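Local coordinates for protein HTH-type transcriptional regulator mcbR (Escherichia coli UMEA 3718-1, PDB 4P9F) that is important for biofilm formation and represses McbA expression by binding its promoter region, preventing colanic acid overproduction and mucoidy, at residues Arg155-Ile167 with Met202-Asn214. Residues are numbered along the deposited sequence; the frame is centred on the assembly and turned at random.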
# COMPACT_ATOMS: atom_id res chain seq x y z
N ARG A 155 1.62 8.74 -4.29
CA ARG A 155 3.09 8.69 -4.35
C ARG A 155 3.61 9.10 -5.74
O ARG A 155 4.57 9.83 -5.86
CB ARG A 155 3.58 7.28 -3.99
CG ARG A 155 3.34 6.88 -2.54
CD ARG A 155 4.14 7.71 -1.56
NE ARG A 155 5.57 7.36 -1.48
CZ ARG A 155 6.03 6.35 -0.75
NH1 ARG A 155 5.17 5.56 -0.10
NH2 ARG A 155 7.32 6.10 -0.66
N MSE A 156 2.98 8.61 -6.81
CA MSE A 156 3.45 8.98 -8.14
C MSE A 156 2.95 10.35 -8.57
O MSE A 156 3.50 10.94 -9.50
CB MSE A 156 3.05 7.94 -9.18
CG MSE A 156 1.59 7.86 -9.48
SE MSE A 156 1.27 6.46 -10.83
CE MSE A 156 2.03 7.28 -12.32
N GLY A 157 1.93 10.84 -7.87
CA GLY A 157 1.29 12.11 -8.19
C GLY A 157 2.14 13.29 -8.63
O GLY A 157 1.81 13.93 -9.63
N PRO A 158 3.20 13.62 -7.88
CA PRO A 158 4.04 14.77 -8.29
C PRO A 158 4.67 14.57 -9.67
O PRO A 158 4.96 15.54 -10.38
CB PRO A 158 5.12 14.84 -7.19
CG PRO A 158 4.48 14.19 -5.98
CD PRO A 158 3.62 13.08 -6.57
N GLY A 159 4.82 13.32 -10.07
CA GLY A 159 5.35 13.01 -11.39
C GLY A 159 4.40 13.46 -12.50
O GLY A 159 4.80 13.55 -13.65
N LEU A 160 3.15 13.76 -12.14
CA LEU A 160 2.12 14.17 -13.11
C LEU A 160 2.11 15.69 -13.35
O LEU A 160 1.47 16.19 -14.27
CB LEU A 160 0.72 13.72 -12.66
CG LEU A 160 0.27 12.32 -13.06
CD1 LEU A 160 1.07 11.25 -12.35
CD2 LEU A 160 -1.23 12.15 -12.81
N HIS A 161 2.86 16.42 -12.52
CA HIS A 161 2.88 17.87 -12.63
C HIS A 161 3.39 18.31 -14.00
O HIS A 161 2.99 19.35 -14.51
CB HIS A 161 3.74 18.47 -11.53
CG HIS A 161 3.68 19.96 -11.46
ND1 HIS A 161 2.60 20.64 -10.93
CD2 HIS A 161 4.57 20.91 -11.84
CE1 HIS A 161 2.83 21.94 -10.98
NE2 HIS A 161 4.01 22.13 -11.53
N TYR A 162 4.25 17.48 -14.58
CA TYR A 162 4.80 17.70 -15.91
C TYR A 162 3.73 17.84 -16.99
O TYR A 162 3.88 18.60 -17.95
CB TYR A 162 5.73 16.53 -16.24
CG TYR A 162 6.13 16.40 -17.69
CD1 TYR A 162 7.12 17.22 -18.24
CD2 TYR A 162 5.54 15.45 -18.51
CE1 TYR A 162 7.50 17.09 -19.55
CE2 TYR A 162 5.92 15.31 -19.84
CZ TYR A 162 6.90 16.14 -20.35
OH TYR A 162 7.26 16.01 -21.66
N LEU A 163 2.62 17.12 -16.82
CA LEU A 163 1.53 17.13 -17.80
C LEU A 163 0.93 18.51 -18.06
O LEU A 163 0.58 18.85 -19.20
CB LEU A 163 0.41 16.18 -17.35
CG LEU A 163 0.83 14.71 -17.20
CD1 LEU A 163 -0.32 13.85 -16.68
CD2 LEU A 163 1.35 14.19 -18.53
N TYR A 164 0.81 19.32 -17.01
CA TYR A 164 0.16 20.60 -17.15
C TYR A 164 0.99 21.56 -17.98
O TYR A 164 0.46 22.33 -18.77
CB TYR A 164 -0.13 21.21 -15.77
CG TYR A 164 -1.15 20.42 -14.99
CD1 TYR A 164 -2.51 20.61 -15.21
CD2 TYR A 164 -0.77 19.47 -14.04
CE1 TYR A 164 -3.45 19.89 -14.52
CE2 TYR A 164 -1.71 18.74 -13.33
CZ TYR A 164 -3.05 18.96 -13.58
OH TYR A 164 -4.02 18.27 -12.89
N GLU A 165 2.31 21.44 -17.85
CA GLU A 165 3.21 22.40 -18.47
C GLU A 165 3.56 22.01 -19.90
O GLU A 165 3.66 22.86 -20.78
CB GLU A 165 4.49 22.53 -17.65
N ALA A 166 3.69 20.71 -20.15
CA ALA A 166 4.30 20.28 -21.40
C ALA A 166 3.40 19.53 -22.37
O ALA A 166 3.68 19.49 -23.56
CB ALA A 166 5.51 19.41 -21.08
N ILE A 167 2.31 18.95 -21.88
CA ILE A 167 1.50 18.10 -22.75
C ILE A 167 0.28 18.81 -23.29
O ILE A 167 -0.53 19.36 -22.53
CB ILE A 167 1.06 16.82 -22.01
CG1 ILE A 167 2.28 16.06 -21.50
CG2 ILE A 167 0.20 15.95 -22.92
CD1 ILE A 167 3.28 15.72 -22.57
N MSE A 202 -2.24 1.86 -19.11
CA MSE A 202 -1.15 2.22 -18.24
C MSE A 202 0.13 2.43 -19.03
O MSE A 202 0.83 3.42 -18.82
CB MSE A 202 -0.95 1.16 -17.15
CG MSE A 202 -2.10 1.12 -16.12
SE MSE A 202 -1.73 -0.07 -14.58
CE MSE A 202 -1.86 -1.81 -15.44
N GLN A 203 0.41 1.54 -19.98
CA GLN A 203 1.61 1.67 -20.81
C GLN A 203 1.66 2.99 -21.56
O GLN A 203 2.68 3.69 -21.54
CB GLN A 203 1.72 0.51 -21.80
CG GLN A 203 2.27 -0.76 -21.21
CD GLN A 203 2.32 -1.89 -22.21
OE1 GLN A 203 2.29 -1.67 -23.42
NE2 GLN A 203 2.40 -3.11 -21.70
N GLN A 204 0.55 3.35 -22.21
CA GLN A 204 0.53 4.59 -22.98
C GLN A 204 0.61 5.84 -22.08
O GLN A 204 1.25 6.83 -22.44
CB GLN A 204 -0.71 4.65 -23.88
CG GLN A 204 -2.05 4.83 -23.15
CD GLN A 204 -3.26 4.86 -24.09
OE1 GLN A 204 -3.17 4.48 -25.26
NE2 GLN A 204 -4.40 5.31 -23.57
N ASN A 205 0.00 5.78 -20.89
CA ASN A 205 0.01 6.95 -20.00
C ASN A 205 1.39 7.15 -19.36
O ASN A 205 1.88 8.28 -19.23
CB ASN A 205 -1.09 6.83 -18.91
CG ASN A 205 -2.51 6.96 -19.48
OD1 ASN A 205 -2.68 7.36 -20.63
ND2 ASN A 205 -3.51 6.66 -18.67
N ILE A 206 2.02 6.05 -18.98
CA ILE A 206 3.37 6.06 -18.43
C ILE A 206 4.39 6.59 -19.44
O ILE A 206 5.29 7.36 -19.09
CB ILE A 206 3.77 4.63 -17.97
CG1 ILE A 206 3.02 4.23 -16.69
CG2 ILE A 206 5.27 4.50 -17.72
CD1 ILE A 206 3.13 2.74 -16.38
N ALA A 207 4.22 6.20 -20.70
CA ALA A 207 5.11 6.63 -21.77
C ALA A 207 5.14 8.15 -21.85
O ALA A 207 6.19 8.76 -22.10
CB ALA A 207 4.66 6.02 -23.10
N ILE A 208 3.99 8.77 -21.64
CA ILE A 208 3.89 10.22 -21.61
C ILE A 208 4.65 10.80 -20.42
O ILE A 208 5.35 11.81 -20.55
CB ILE A 208 2.42 10.66 -21.54
CG1 ILE A 208 1.65 10.10 -22.74
CG2 ILE A 208 2.31 12.19 -21.52
CD1 ILE A 208 0.18 10.38 -22.68
N LEU A 209 4.52 10.17 -19.26
CA LEU A 209 5.17 10.68 -18.06
C LEU A 209 6.69 10.64 -18.18
O LEU A 209 7.36 11.52 -17.66
CB LEU A 209 4.75 9.90 -16.81
CG LEU A 209 3.29 9.99 -16.40
CD1 LEU A 209 3.09 9.30 -15.06
CD2 LEU A 209 2.86 11.47 -16.33
N TYR A 210 7.22 9.63 -18.86
CA TYR A 210 8.67 9.46 -18.92
C TYR A 210 9.34 10.55 -19.75
O TYR A 210 10.54 10.76 -19.63
CB TYR A 210 9.05 8.10 -19.49
CG TYR A 210 9.05 7.00 -18.46
CD1 TYR A 210 8.07 6.96 -17.49
CD2 TYR A 210 10.01 5.99 -18.47
CE1 TYR A 210 8.05 5.97 -16.54
CE2 TYR A 210 9.98 4.98 -17.53
CZ TYR A 210 8.99 4.98 -16.56
OH TYR A 210 8.91 4.00 -15.60
N GLN A 211 8.56 11.27 -20.55
CA GLN A 211 9.15 12.32 -21.38
C GLN A 211 9.80 13.41 -20.51
O GLN A 211 10.65 14.15 -20.98
CB GLN A 211 8.09 12.96 -22.28
CG GLN A 211 7.39 12.03 -23.27
CD GLN A 211 6.25 12.73 -24.02
OE1 GLN A 211 6.00 13.92 -23.83
NE2 GLN A 211 5.55 11.98 -24.87
N GLN A 212 9.43 13.48 -19.24
CA GLN A 212 9.91 14.57 -18.39
C GLN A 212 11.36 14.39 -17.94
O GLN A 212 11.99 15.36 -17.51
CB GLN A 212 9.02 14.73 -17.15
CG GLN A 212 9.20 13.66 -16.07
CD GLN A 212 8.10 13.72 -15.03
OE1 GLN A 212 8.14 14.53 -14.10
NE2 GLN A 212 7.10 12.85 -15.18
N TYR A 213 11.89 13.18 -18.08
CA TYR A 213 13.24 12.87 -17.63
C TYR A 213 14.29 13.00 -18.74
O TYR A 213 15.49 12.85 -18.49
CB TYR A 213 13.30 11.46 -17.02
CG TYR A 213 12.30 11.24 -15.90
CD1 TYR A 213 12.45 11.89 -14.68
CD2 TYR A 213 11.24 10.36 -16.05
CE1 TYR A 213 11.53 11.70 -13.64
CE2 TYR A 213 10.33 10.15 -15.02
CZ TYR A 213 10.48 10.82 -13.83
OH TYR A 213 9.57 10.62 -12.81
N ASN A 214 13.84 13.29 -19.96
CA ASN A 214 14.74 13.51 -21.09
C ASN A 214 15.67 14.69 -20.87
O ASN A 214 15.26 15.70 -20.30
CB ASN A 214 13.93 13.73 -22.38
CG ASN A 214 13.33 12.44 -22.91
OD1 ASN A 214 13.86 11.36 -22.68
ND2 ASN A 214 12.22 12.56 -23.64
O HOH W 1 6.34 16.15 -12.73
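The two methyls of Leu209 divide the residues they touch, packing against the turn that joins helix 143-156 to helix 161-166. CD1 of Leu209 meets the selenomethionine methyl, Met156 CE, at 3.6 Å, with Leu160 CD1 also beside it, while the other branch, CD2, lies 3.8 Å from Leu163 CD2. Farther along, Ile208 CG2 touches both Leu163 CD2 and Ile167 CD1; a chi1 of -57° puts CG1 of Ile208 beside the backbone N and leaves CG2 anti to it, directed at these two partners.

Polar groups border this apolar layer. Gln212 folds its amide back to the carbonyl of Leu209, three residues earlier, and NE2 gives one hydrogen to Leu209 O, at 2.8 Å, and another to Gly159 O, also at 2.8 Å and on a lone pair in the carbonyl plane. Both segments belong to the all-helical, FadR-like C-terminal half of this GntR regulator, where helix 161-166 crosses the 202-210 part of the last helix at 71°; nearby, Tyr213 OH bonds to Val71 O. A water joins Gln212 OE1 to Pro158 O, so both ends of the amide are engaged and its rotation is probably fixed. Packing stays tight where Tyr162 lays one ring face on Gln212 CB, a CH-pi contact 3.5 Å from the ring centroid, with ring and amide planes only 21° apart.

The looser side begins at the far end of that ring. The bond from Tyr162 OH to Gln211 OE1 is weak at 3.3 Å, and the Gln211 amide stands nearly perpendicular to the ring, on a residue exposed to solvent. Replacing the tyrosine by an alanine would probably strip the cover from the Gln212 methylene and leave Gln211 OE1 without its hydroxyl partner.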